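PDB 5F9P: anthrone oxidase-like protein from Streptomyces ambofaciens, which probably acts as a carbon-carbon bond cleaving oxygenase in atypical angucycline biosynthesis, in the oxidative opening of ring B. Local coordinates for residues Ile3-Lys8 with Asn98-Thr103; Arg94-Glu99 with Arg167-Ala172; Ile115-Asp120 with Val224-Ala229; Ala157-Lys162 with Ile175-Trp180. All blocks are in the same frame, centred on the assembly; numbering follows the deposited sequence.

Contact 1: Ile3-Lys8 with Asn98-Thr103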
loop_
_atom_site.group_PDB
_atom_site.type_symbol
_atom_site.label_atom_id
_atom_site.label_comp_id
_atom_site.label_asym_id
_atom_site.label_seq_id
_atom_site.Cartn_x
_atom_site.Cartn_y
_atom_site.Cartn_z
ATOM N N ILE A 3 8.414 3.601 7.730
ATOM C CA ILE A 3 7.056 4.099 7.946
ATOM C C ILE A 3 6.771 4.223 9.436
ATOM O O ILE A 3 7.070 3.317 10.198
ATOM C CB ILE A 3 5.998 3.150 7.346
ATOM C CG1 ILE A 3 6.292 2.880 5.871
ATOM C CG2 ILE A 3 4.592 3.740 7.529
ATOM C CD1 ILE A 3 5.500 1.710 5.316
ATOM N N SER A 4 6.196 5.343 9.851
ATOM C CA SER A 4 5.854 5.509 11.265
ATOM C C SER A 4 4.610 6.368 11.474
ATOM O O SER A 4 4.320 7.267 10.683
ATOM C CB SER A 4 7.026 6.123 12.028
ATOM O OG SER A 4 6.959 7.534 11.966
ATOM N N ALA A 5 3.889 6.110 12.557
ATOM C CA ALA A 5 2.685 6.882 12.859
ATOM C C ALA A 5 2.959 8.380 13.058
ATOM O O ALA A 5 2.055 9.204 12.912
ATOM C CB ALA A 5 1.976 6.305 14.076
ATOM N N GLU A 6 4.202 8.732 13.386
ATOM C CA GLU A 6 4.564 10.140 13.563
ATOM C C GLU A 6 4.897 10.845 12.248
ATOM O O GLU A 6 5.165 12.048 12.231
ATOM C CB GLU A 6 5.724 10.292 14.547
ATOM C CG GLU A 6 5.441 9.725 15.923
ATOM C CD GLU A 6 5.698 8.233 15.996
ATOM O OE1 GLU A 6 6.477 7.714 15.163
ATOM O OE2 GLU A 6 5.121 7.579 16.890
ATOM N N ASP A 7 4.878 10.095 11.149
ATOM C CA ASP A 7 5.095 10.678 9.827
ATOM C C ASP A 7 4.221 11.908 9.643
ATOM O O ASP A 7 3.012 11.846 9.859
ATOM C CB ASP A 7 4.777 9.659 8.716
ATOM C CG ASP A 7 5.872 8.606 8.545
ATOM O OD1 ASP A 7 6.935 8.747 9.195
ATOM O OD2 ASP A 7 5.670 7.649 7.746
ATOM N N LYS A 8 4.824 13.021 9.237
ATOM C CA LYS A 8 4.067 14.241 8.990
ATOM C C LYS A 8 3.885 14.485 7.495
ATOM O O LYS A 8 3.164 15.392 7.086
ATOM C CB LYS A 8 4.745 15.446 9.646
ATOM C CG LYS A 8 4.588 15.497 11.165
ATOM C CD LYS A 8 4.808 16.913 11.724
ATOM C CE LYS A 8 6.229 17.416 11.482
ATOM N NZ LYS A 8 6.478 18.786 12.041
ATOM N N ASN A 98 -3.004 9.391 1.630
ATOM C CA ASN A 98 -3.292 8.905 2.969
ATOM C C ASN A 98 -2.420 9.536 4.025
ATOM O O ASN A 98 -1.367 10.104 3.731
ATOM C CB ASN A 98 -3.028 7.395 3.048
ATOM C CG ASN A 98 -3.534 6.658 1.842
ATOM O OD1 ASN A 98 -4.686 6.223 1.804
ATOM N ND2 ASN A 98 -2.683 6.530 0.830
ATOM N N GLU A 99 -2.849 9.394 5.271
ATOM C CA GLU A 99 -1.971 9.631 6.399
ATOM C C GLU A 99 -1.873 8.328 7.176
ATOM O O GLU A 99 -2.774 7.486 7.115
ATOM C CB GLU A 99 -2.485 10.768 7.279
ATOM C CG GLU A 99 -3.760 10.472 8.012
ATOM C CD GLU A 99 -4.307 11.706 8.736
ATOM O OE1 GLU A 99 -5.298 11.571 9.484
ATOM O OE2 GLU A 99 -3.745 12.812 8.550
ATOM N N VAL A 100 -0.761 8.141 7.871
ATOM C CA VAL A 100 -0.550 6.921 8.626
ATOM C C VAL A 100 -1.326 7.040 9.927
ATOM O O VAL A 100 -1.151 8.006 10.660
ATOM C CB VAL A 100 0.949 6.699 8.914
ATOM C CG1 VAL A 100 1.140 5.482 9.834
ATOM C CG2 VAL A 100 1.711 6.519 7.604
ATOM N N ALA A 101 -2.208 6.083 10.204
ATOM C CA ALA A 101 -3.026 6.179 11.407
ATOM C C ALA A 101 -2.435 5.351 12.549
ATOM O O ALA A 101 -2.568 5.697 13.722
ATOM C CB ALA A 101 -4.478 5.755 11.118
ATOM N N HIS A 102 -1.780 4.254 12.205
ATOM C CA HIS A 102 -1.342 3.317 13.220
ATOM C C HIS A 102 -0.263 2.387 12.668
ATOM O O HIS A 102 -0.310 2.005 11.497
ATOM C CB HIS A 102 -2.553 2.497 13.689
ATOM C CG HIS A 102 -2.272 1.613 14.861
ATOM N ND1 HIS A 102 -2.345 2.058 16.163
ATOM C CD2 HIS A 102 -1.923 0.305 14.928
ATOM C CE1 HIS A 102 -2.059 1.060 16.982
ATOM N NE2 HIS A 102 -1.806 -0.015 16.257
ATOM N N THR A 103 0.706 2.046 13.513
ATOM C CA THR A 103 1.663 0.989 13.199
ATOM C C THR A 103 1.753 -0.012 14.347
ATOM O O THR A 103 1.545 0.319 15.520
ATOM C CB THR A 103 3.085 1.528 12.885
ATOM O OG1 THR A 103 3.665 2.110 14.065
ATOM C CG2 THR A 103 3.023 2.561 11.785
HETATM O O HOH W 1 0.974 10.482 8.674
#

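Contact 2: Arg94-Glu99 with Arg167-Ala172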
loop_
_atom_site.group_PDB
_atom_site.type_symbol
_atom_site.label_atom_id
_atom_site.label_comp_id
_atom_site.label_asym_id
_atom_site.label_seq_id
_atom_site.Cartn_x
_atom_site.Cartn_y
_atom_site.Cartn_z
ATOM N N ARG A 94 -6.063 3.504 -9.205
ATOM C CA ARG A 94 -6.464 4.280 -8.039
ATOM C C ARG A 94 -5.233 4.911 -7.411
ATOM O O ARG A 94 -4.309 4.206 -6.992
ATOM C CB ARG A 94 -7.186 3.408 -7.006
ATOM C CG ARG A 94 -8.660 3.160 -7.320
ATOM C CD ARG A 94 -8.921 1.706 -7.605
ATOM N NE ARG A 94 -9.867 1.130 -6.653
ATOM C CZ ARG A 94 -10.064 -0.176 -6.484
ATOM N NH1 ARG A 94 -9.361 -1.062 -7.190
ATOM N NH2 ARG A 94 -10.951 -0.596 -5.588
ATOM N N LEU A 95 -5.215 6.240 -7.363
ATOM C CA LEU A 95 -4.089 6.959 -6.793
ATOM C C LEU A 95 -4.575 7.575 -5.502
ATOM O O LEU A 95 -5.354 8.542 -5.517
ATOM C CB LEU A 95 -3.585 8.048 -7.746
ATOM C CG LEU A 95 -3.436 7.727 -9.234
ATOM C CD1 LEU A 95 -3.045 9.002 -9.976
ATOM C CD2 LEU A 95 -2.418 6.620 -9.503
HETATM N N MSE A 96 -4.112 7.020 -4.387
HETATM C CA MSE A 96 -4.729 7.289 -3.097
HETATM C C MSE A 96 -3.815 8.048 -2.144
HETATM O O MSE A 96 -2.692 7.630 -1.890
HETATM C CB MSE A 96 -5.168 5.970 -2.465
HETATM C CG MSE A 96 -6.324 5.282 -3.194
HETATM SE SE MSE A 96 -6.564 3.450 -2.569
HETATM C CE MSE A 96 -4.887 2.703 -3.284
ATOM N N GLN A 97 -4.308 9.158 -1.602
ATOM C CA GLN A 97 -3.523 9.955 -0.671
ATOM C C GLN A 97 -3.966 9.661 0.753
ATOM O O GLN A 97 -5.160 9.688 1.053
ATOM C CB GLN A 97 -3.668 11.451 -0.991
ATOM C CG GLN A 97 -3.383 11.784 -2.454
ATOM C CD GLN A 97 -3.655 13.245 -2.793
ATOM O OE1 GLN A 97 -3.442 14.128 -1.973
ATOM N NE2 GLN A 97 -4.130 13.498 -4.006
ATOM N N ASN A 98 -3.004 9.391 1.630
ATOM C CA ASN A 98 -3.292 8.905 2.969
ATOM C C ASN A 98 -2.420 9.536 4.025
ATOM O O ASN A 98 -1.367 10.104 3.731
ATOM C CB ASN A 98 -3.028 7.395 3.048
ATOM C CG ASN A 98 -3.534 6.658 1.842
ATOM O OD1 ASN A 98 -4.686 6.223 1.804
ATOM N ND2 ASN A 98 -2.683 6.530 0.830
ATOM N N GLU A 99 -2.849 9.394 5.271
ATOM C CA GLU A 99 -1.971 9.631 6.399
ATOM C C GLU A 99 -1.873 8.328 7.176
ATOM O O GLU A 99 -2.774 7.486 7.115
ATOM C CB GLU A 99 -2.485 10.768 7.279
ATOM C CG GLU A 99 -3.760 10.472 8.012
ATOM C CD GLU A 99 -4.307 11.706 8.736
ATOM O OE1 GLU A 99 -5.298 11.571 9.484
ATOM O OE2 GLU A 99 -3.745 12.812 8.550
ATOM N N ARG A 167 -7.759 9.742 -6.548
ATOM C CA ARG A 167 -8.191 9.784 -7.938
ATOM C C ARG A 167 -8.548 8.374 -8.352
ATOM O O ARG A 167 -7.725 7.468 -8.245
ATOM C CB ARG A 167 -7.091 10.367 -8.833
ATOM C CG ARG A 167 -6.670 11.782 -8.407
ATOM C CD ARG A 167 -5.430 12.274 -9.130
ATOM N NE ARG A 167 -5.620 12.220 -10.573
ATOM C CZ ARG A 167 -4.792 12.753 -11.465
ATOM N NH1 ARG A 167 -3.702 13.393 -11.064
ATOM N NH2 ARG A 167 -5.064 12.651 -12.761
ATOM N N GLY A 168 -9.782 8.175 -8.799
ATOM C CA GLY A 168 -10.216 6.863 -9.227
ATOM C C GLY A 168 -10.954 6.120 -8.133
ATOM O O GLY A 168 -11.331 4.967 -8.301
ATOM N N LEU A 169 -11.155 6.779 -7.001
ATOM C CA LEU A 169 -11.895 6.187 -5.889
ATOM C C LEU A 169 -12.630 7.312 -5.162
ATOM O O LEU A 169 -12.033 8.334 -4.822
ATOM C CB LEU A 169 -10.936 5.455 -4.939
ATOM C CG LEU A 169 -11.458 4.780 -3.662
ATOM C CD1 LEU A 169 -10.316 4.160 -2.877
ATOM C CD2 LEU A 169 -12.200 5.760 -2.780
ATOM N N GLU A 170 -13.928 7.137 -4.944
ATOM C CA GLU A 170 -14.707 8.153 -4.251
ATOM C C GLU A 170 -15.225 7.659 -2.907
ATOM O O GLU A 170 -15.380 6.464 -2.695
ATOM C CB GLU A 170 -15.861 8.650 -5.123
ATOM C CG GLU A 170 -15.529 9.939 -5.879
ATOM C CD GLU A 170 -15.107 11.085 -4.947
ATOM O OE1 GLU A 170 -15.294 10.971 -3.708
ATOM O OE2 GLU A 170 -14.586 12.104 -5.462
ATOM N N GLY A 171 -15.482 8.592 -2.002
ATOM C CA GLY A 171 -16.003 8.253 -0.690
ATOM C C GLY A 171 -14.862 8.036 0.278
ATOM O O GLY A 171 -13.691 8.179 -0.092
ATOM N N ALA A 172 -15.200 7.682 1.509
ATOM C CA ALA A 172 -14.203 7.465 2.546
ATOM C C ALA A 172 -13.560 6.094 2.376
ATOM O O ALA A 172 -14.200 5.155 1.907
ATOM C CB ALA A 172 -14.836 7.584 3.917
#

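Contact 3: Ile115-Asp120 with Val224-Ala229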
loop_
_atom_site.group_PDB
_atom_site.type_symbol
_atom_site.label_atom_id
_atom_site.label_comp_id
_atom_site.label_asym_id
_atom_site.label_seq_id
_atom_site.Cartn_x
_atom_site.Cartn_y
_atom_site.Cartn_z
ATOM N N ILE A 115 10.082 -1.041 4.672
ATOM C CA ILE A 115 9.710 -1.747 3.450
ATOM C C ILE A 115 10.863 -1.714 2.441
ATOM O O ILE A 115 11.599 -0.730 2.361
ATOM C CB ILE A 115 8.430 -1.152 2.831
ATOM C CG1 ILE A 115 8.631 0.327 2.475
ATOM C CG2 ILE A 115 7.265 -1.330 3.802
ATOM C CD1 ILE A 115 7.519 0.910 1.573
ATOM N N GLY A 116 11.021 -2.784 1.677
ATOM C CA GLY A 116 12.161 -2.899 0.774
ATOM C C GLY A 116 12.336 -4.310 0.232
ATOM O O GLY A 116 11.909 -5.280 0.863
ATOM N N PRO A 117 12.963 -4.435 -0.948
ATOM C CA PRO A 117 13.073 -5.737 -1.626
ATOM C C PRO A 117 13.949 -6.716 -0.853
ATOM O O PRO A 117 13.819 -7.931 -1.039
ATOM C CB PRO A 117 13.728 -5.397 -2.974
ATOM C CG PRO A 117 13.776 -3.879 -3.055
ATOM C CD PRO A 117 13.650 -3.349 -1.672
ATOM N N GLY A 118 14.814 -6.193 0.013
ATOM C CA GLY A 118 15.740 -7.025 0.766
ATOM C C GLY A 118 15.156 -7.774 1.960
ATOM O O GLY A 118 15.789 -8.692 2.484
ATOM N N ARG A 119 13.958 -7.395 2.397
ATOM C CA ARG A 119 13.362 -8.009 3.579
ATOM C C ARG A 119 12.644 -9.314 3.265
ATOM O O ARG A 119 12.382 -10.131 4.152
ATOM C CB ARG A 119 12.350 -7.057 4.207
ATOM C CG ARG A 119 12.762 -5.608 4.248
ATOM C CD ARG A 119 11.820 -4.846 5.165
ATOM N NE ARG A 119 12.227 -4.942 6.561
ATOM C CZ ARG A 119 11.643 -5.701 7.489
ATOM N NH1 ARG A 119 10.592 -6.467 7.204
ATOM N NH2 ARG A 119 12.122 -5.687 8.722
ATOM N N ASP A 120 12.281 -9.489 2.003
ATOM C CA ASP A 120 11.426 -10.605 1.615
ATOM C C ASP A 120 10.114 -10.672 2.405
ATOM O O ASP A 120 9.624 -11.751 2.738
ATOM C CB ASP A 120 12.186 -11.919 1.707
ATOM C CG ASP A 120 13.225 -12.046 0.624
ATOM O OD1 ASP A 120 13.133 -11.291 -0.371
ATOM O OD2 ASP A 120 14.128 -12.895 0.763
ATOM N N VAL A 224 9.508 -5.413 -5.131
ATOM C CA VAL A 224 10.506 -5.700 -6.162
ATOM C C VAL A 224 11.484 -4.556 -6.435
ATOM O O VAL A 224 12.479 -4.757 -7.112
ATOM C CB VAL A 224 9.847 -6.155 -7.501
ATOM C CG1 VAL A 224 9.074 -7.483 -7.312
ATOM C CG2 VAL A 224 8.940 -5.063 -8.059
ATOM N N HIS A 225 11.212 -3.366 -5.906
ATOM C CA HIS A 225 12.055 -2.211 -6.210
ATOM C C HIS A 225 11.744 -1.074 -5.250
ATOM O O HIS A 225 10.577 -0.797 -4.946
ATOM C CB HIS A 225 11.838 -1.773 -7.670
ATOM C CG HIS A 225 12.869 -0.814 -8.195
ATOM N ND1 HIS A 225 14.106 -1.222 -8.648
ATOM C CD2 HIS A 225 12.825 0.529 -8.389
ATOM C CE1 HIS A 225 14.789 -0.172 -9.073
ATOM N NE2 HIS A 225 14.032 0.904 -8.932
ATOM N N THR A 226 12.793 -0.435 -4.756
ATOM C CA THR A 226 12.647 0.759 -3.927
ATOM C C THR A 226 13.789 1.729 -4.199
ATOM O O THR A 226 14.921 1.305 -4.478
ATOM C CB THR A 226 12.664 0.415 -2.424
ATOM O OG1 THR A 226 12.244 1.555 -1.669
ATOM C CG2 THR A 226 14.061 0.031 -1.986
ATOM N N ARG A 227 13.481 3.023 -4.102
ATOM C CA ARG A 227 14.446 4.097 -4.294
ATOM C C ARG A 227 14.042 5.329 -3.479
ATOM O O ARG A 227 12.850 5.621 -3.367
ATOM C CB ARG A 227 14.520 4.483 -5.779
ATOM C CG ARG A 227 15.702 5.375 -6.088
ATOM C CD ARG A 227 15.818 5.807 -7.548
ATOM N NE ARG A 227 16.747 6.933 -7.603
ATOM C CZ ARG A 227 16.434 8.179 -7.938
ATOM N NH1 ARG A 227 15.215 8.483 -8.356
ATOM N NH2 ARG A 227 17.375 9.123 -7.901
ATOM N N SER A 228 15.021 6.055 -2.926
ATOM C CA SER A 228 14.742 7.290 -2.177
ATOM C C SER A 228 15.306 8.525 -2.868
ATOM O O SER A 228 16.157 8.411 -3.758
ATOM C CB SER A 228 15.317 7.209 -0.752
ATOM O OG SER A 228 14.719 6.156 -0.021
ATOM N N ALA A 229 14.848 9.710 -2.446
ATOM C CA ALA A 229 15.323 10.966 -3.027
ATOM C C ALA A 229 16.851 10.961 -3.193
ATOM O O ALA A 229 17.573 10.701 -2.250
ATOM C CB ALA A 229 14.873 12.166 -2.184
#

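Contact 4: Ala157-Lys162 with Ile175-Trp180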
loop_
_atom_site.group_PDB
_atom_site.type_symbol
_atom_site.label_atom_id
_atom_site.label_comp_id
_atom_site.label_asym_id
_atom_site.label_seq_id
_atom_site.Cartn_x
_atom_site.Cartn_y
_atom_site.Cartn_z
ATOM N N ALA A 157 4.553 -7.037 10.713
ATOM C CA ALA A 157 4.170 -5.638 10.916
ATOM C C ALA A 157 2.836 -5.281 10.276
ATOM O O ALA A 157 2.360 -5.969 9.357
ATOM C CB ALA A 157 5.285 -4.690 10.396
ATOM N N HIS A 158 2.233 -4.205 10.771
ATOM C CA HIS A 158 0.943 -3.742 10.259
ATOM C C HIS A 158 0.902 -2.227 10.234
ATOM O O HIS A 158 1.166 -1.569 11.252
ATOM C CB HIS A 158 -0.230 -4.258 11.110
ATOM C CG HIS A 158 -1.579 -4.004 10.497
ATOM N ND1 HIS A 158 -2.714 -3.776 11.251
ATOM C CD2 HIS A 158 -1.976 -3.956 9.202
ATOM C CE1 HIS A 158 -3.751 -3.605 10.446
ATOM N NE2 HIS A 158 -3.331 -3.708 9.198
ATOM N N VAL A 159 0.574 -1.686 9.067
ATOM C CA VAL A 159 0.348 -0.257 8.899
ATOM C C VAL A 159 -1.122 -0.011 8.573
ATOM O O VAL A 159 -1.688 -0.676 7.691
ATOM C CB VAL A 159 1.202 0.310 7.733
ATOM C CG1 VAL A 159 0.964 1.806 7.588
ATOM C CG2 VAL A 159 2.697 0.004 7.953
ATOM N N VAL A 160 -1.746 0.933 9.272
ATOM C CA VAL A 160 -3.128 1.304 8.960
ATOM C C VAL A 160 -3.125 2.726 8.458
ATOM O O VAL A 160 -2.627 3.620 9.134
ATOM C CB VAL A 160 -4.059 1.199 10.201
ATOM C CG1 VAL A 160 -5.490 1.625 9.856
ATOM C CG2 VAL A 160 -4.039 -0.223 10.770
ATOM N N LEU A 161 -3.670 2.941 7.270
ATOM C CA LEU A 161 -3.724 4.278 6.700
ATOM C C LEU A 161 -5.151 4.798 6.621
ATOM O O LEU A 161 -6.090 4.051 6.304
ATOM C CB LEU A 161 -3.114 4.290 5.299
ATOM C CG LEU A 161 -1.748 3.624 5.123
ATOM C CD1 LEU A 161 -1.346 3.618 3.647
ATOM C CD2 LEU A 161 -0.737 4.382 5.925
ATOM N N LYS A 162 -5.301 6.090 6.900
ATOM C CA LYS A 162 -6.567 6.793 6.725
ATOM C C LYS A 162 -6.574 7.482 5.376
ATOM O O LYS A 162 -5.698 8.298 5.089
ATOM C CB LYS A 162 -6.739 7.849 7.817
ATOM C CG LYS A 162 -8.009 8.687 7.660
ATOM C CD LYS A 162 -8.060 9.839 8.672
ATOM C CE LYS A 162 -9.361 10.630 8.530
ATOM N NZ LYS A 162 -9.455 11.767 9.499
ATOM N N ILE A 175 -7.018 1.745 4.797
ATOM C CA ILE A 175 -6.166 0.739 4.187
ATOM C C ILE A 175 -5.447 -0.035 5.252
ATOM O O ILE A 175 -4.999 0.531 6.256
ATOM C CB ILE A 175 -5.122 1.385 3.237
ATOM C CG1 ILE A 175 -5.801 1.822 1.943
ATOM C CG2 ILE A 175 -3.960 0.414 2.957
ATOM C CD1 ILE A 175 -4.938 2.703 1.066
ATOM N N SER A 176 -5.364 -1.343 5.030
ATOM C CA SER A 176 -4.601 -2.238 5.874
ATOM C C SER A 176 -3.404 -2.740 5.069
ATOM O O SER A 176 -3.584 -3.316 3.995
ATOM C CB SER A 176 -5.477 -3.437 6.259
ATOM O OG SER A 176 -4.718 -4.389 6.976
ATOM N N TYR A 177 -2.196 -2.538 5.580
ATOM C CA TYR A 177 -0.982 -2.962 4.869
ATOM C C TYR A 177 -0.114 -3.730 5.864
ATOM O O TYR A 177 0.381 -3.148 6.824
ATOM C CB TYR A 177 -0.248 -1.724 4.331
ATOM C CG TYR A 177 1.078 -1.966 3.631
ATOM C CD1 TYR A 177 2.246 -2.157 4.355
ATOM C CD2 TYR A 177 1.161 -1.978 2.239
ATOM C CE1 TYR A 177 3.468 -2.365 3.711
ATOM C CE2 TYR A 177 2.364 -2.182 1.591
ATOM C CZ TYR A 177 3.517 -2.373 2.327
ATOM O OH TYR A 177 4.717 -2.574 1.669
ATOM N N SER A 178 0.029 -5.039 5.662
ATOM C CA SER A 178 0.763 -5.883 6.597
ATOM C C SER A 178 1.906 -6.687 5.954
ATOM O O SER A 178 1.891 -6.971 4.753
ATOM C CB SER A 178 -0.187 -6.811 7.378
ATOM O OG SER A 178 -0.934 -7.687 6.546
ATOM N N GLN A 179 2.890 -7.043 6.778
ATOM C CA GLN A 179 4.049 -7.830 6.357
ATOM C C GLN A 179 4.115 -9.177 7.084
ATOM O O GLN A 179 3.893 -9.249 8.298
ATOM C CB GLN A 179 5.339 -7.061 6.639
ATOM C CG GLN A 179 5.435 -5.721 5.932
ATOM C CD GLN A 179 6.670 -4.945 6.351
ATOM O OE1 GLN A 179 7.066 -4.970 7.516
ATOM N NE2 GLN A 179 7.292 -4.264 5.396
ATOM N N TRP A 180 4.460 -10.230 6.341
ATOM C CA TRP A 180 4.448 -11.592 6.855
ATOM C C TRP A 180 5.742 -12.336 6.469
ATOM O O TRP A 180 6.429 -11.937 5.523
ATOM C CB TRP A 180 3.215 -12.322 6.304
ATOM C CG TRP A 180 1.927 -11.692 6.758
ATOM C CD1 TRP A 180 1.290 -10.608 6.209
ATOM C CD2 TRP A 180 1.129 -12.112 7.863
ATOM N NE1 TRP A 180 0.137 -10.332 6.914
ATOM C CE2 TRP A 180 0.026 -11.232 7.945
ATOM C CE3 TRP A 180 1.247 -13.143 8.806
ATOM C CZ2 TRP A 180 -0.957 -11.358 8.924
ATOM C CZ3 TRP A 180 0.264 -13.267 9.785
ATOM C CH2 TRP A 180 -0.822 -12.378 9.830
#

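Contact 1: Ile3-Lys8 with Asn98-Thr103
A type I beta turn from Ser-4 to Asp-7 packs onto Val-100 and Thr-103 of strand 92-105, which lies next to strand 155-167 in the closed barrel. The turn is closed by Asp-7 N, which donates to Ser-4 O at 2.9 Å. The Asp-7 carboxylate folds back over the start of the turn. Ser-4 N donates to Asp-7 OD2 in an almost straight bond of 3.2 Å, and Ser-4 OG donates to Asp-7 OD1 at 3.0 Å. Both donors come from above the carboxylate plane, and together they hold the group in place.

Across the contact the touching is done by methyl groups. Val-100 has CG1 anti to the backbone N (chi1 174°), which carries this methyl to 3.7 Å from Ala-5 CA. Its other branch, CG2, meets Ile-3 CG2 at 4.0 Å, the two side chains crossing at a slant. Thr-103 offers CG2 to Ala-5 N at 3.7 Å. Its OG1 is engaged with Gly-111 O.

The strand beside the turn is irregular. Ala-101 and His-102 both face Val-160, forming a classic beta bulge. Ile-3, just before the turn, belongs to a short two-stranded sheet and bonds the backbone of Ile-113.

No direct hydrogen bond joins the two segments. One water bridges them instead, donating to Asp-7 O and accepting from Val-100 N at 3.0 Å. The polar groups of the turn are thus used largely to hold its own shape, while apolar packing and a single water fasten it to the strand.

Contact 2: Arg94-Glu99 with Arg167-Ala172
Chi1 of Arg-94 (-81°) places CG beside the backbone N, and from there CG comes 3.4 Å from Gly-168 O. In Leu-169, CG lies anti to the backbone N (chi1 178°). This extends the side chain toward strand 92-105, and its CD1 reaches the selenium atom SE of Met-96, a selenomethionine, at 3.8 Å. These two side chains cross at a slant. Leu-169 CB also packs against Arg-94 CG at 4.0 Å.

The backbones meet at one antiparallel hydrogen-bonded pair, Leu-95 with Arg-167. Leu-95 N donates to Arg-167 O at 2.9 Å. Arg-167 N returns the bond to Leu-95 O at 2.9 Å. Beside this pair, Arg-94 CA sends a C-H...O contact to the same carbonyl, Arg-167 O. After Arg-167 the chain turns away through Gly-168. Its phi is positive (96°), and at its backbone angles a side chain would press on Arg-167 O. The chain then enters the loop of the hairpin formed by strands 155-167 and 172-180.

Leu-95 and Arg-167 point to the same face of the sheet. Leu-95 CD1 lies over one face of the Arg-167 guanidinium, offset toward its rim, and is 4.1 Å from Arg-167 CD. Tyr-73 of helix 66-74 covers this side, touching Leu-95 and making a cation-pi contact with Arg-167. Met-96 packs against Phe-173 and Ile-175.

The paired bonds set the register between strand 92-105 and the end of strand 155-167, its neighbour in the barrel. The side chains add mainly packing contacts, and no side-chain hydrogen bond or salt bridge links the segments.

Contact 3: Ile115-Asp120 with Val224-Ala229
Pro-117 meets Thr-226 and the classic beta bulge of strand 217-228, where Val-224 and His-225 both face Val-48. The proline belongs to the loop that leads into strand 122-130, next to strand 217-228 in the closed antiparallel barrel. Its ring supplies the main surface of the contact. Pro-117 CG lies 3.9 Å from His-225 N and 4.1 Å from Val-224 C, against the backbone of the bulge. The ring and the Thr-226 side chain cross at about a right angle. Gly-116 CA comes within 4.5 Å of Thr-226 CG2 and adds little.

The second shell orients the threonine. Thr-226 has OG1 anti to its own N (chi1 -168°), which turns CG2 to the proline and leaves OG1 to the neighbouring strand 43-51. There OG1 is hydrogen-bonded to Thr-47 OG1 and Ser-46 O. The methyl side of the residue therefore does the packing and the hydroxyl side does the bonding.

Farther out, His-225 points away from the loop, and its NE2 is hydrogen-bonded to Asp-36 OD1 of helix 21-37. No hydrogen bond crosses the contact, which lies near the surface. Its tightest point is Pro-117 CD against Thr-226 CG2, at 3.4 Å, closer than usual for two carbons.

Contact 4: Ala157-Lys162 with Ile175-Trp180
Strand segments 157-162 and 175-180 run antiparallel, at 168° and 4.6 Å between axes, in a ladder of five pairs from Ala-157 with Gln-179 to Leu-161 with Ile-175. Val-159 N donates to Tyr-177 O at 2.7 Å, and Tyr-177 N donates back to Val-159 O. The end bond from Ala-157 N to Gln-179 O is weak.

On one face are His-158, Val-160, Ser-176 and Ser-178. His-158 has CG anti to the backbone N (chi1 -170°), and its ring leans across the neighbouring strand. The ring edge then meets Ser-176 OG, with NE2 hydrogen-bonded to it at 2.7 Å. CD2, also at the edge, lies 3.4 Å from Tyr-177 O. Ser-176 OG further bonds a glycerol, probably from the crystallisation liquor, which may mark a pocket. Within 175-180, Trp-180 NE1 donates to Ser-178 OG at 2.9 Å.

The other face carries Ala-157, Val-159, Leu-161, Ile-175, Tyr-177 and Gln-179. Leu-161 and Ile-175 pack at a slant, CB to CB 4.1 Å. Gln-179 OE1 rests 3.4 Å from Ala-157 CB, and its NE2 is hydrogen-bonded to Glu-114 O. The Tyr-177 hydroxyl is hydrogen-bonded to His-49 NE2, and the Tyr-177 ring meets Phe-60, so this face looks into the barrel.

The pair forms a hairpin within the antibiotic biosynthesis monooxygenase family region, of the dimeric alpha-beta barrel type. Strand 92-105 flanks it beside 155-167, strand 122-130 beside 172-180, and helix 135-142 packs on Val-160 and Lys-162.

In the fold
All four contacts reach the same eight-stranded barrel. Contact 4 is buried, a full strand ladder in the barrel wall. Contacts 1 and 2 share strand 92-105, overlapping at Asn-98 and Glu-99. Contact 2 adds one backbone-bonded pair at a partly exposed hairpin end, whereas contact 1 lays a turn on the strand through methyls and water. Contact 3 is a surface contact of loop on strand, with no hydrogen bond across it. Contacts 2 and 3 lie on opposite sides of the chain's centre, their centres about 23 Å apart. Ile-115 joins contact 3 to contacts 1 and 4, packing on Ile-3 and on Tyr-177 and Gln-179.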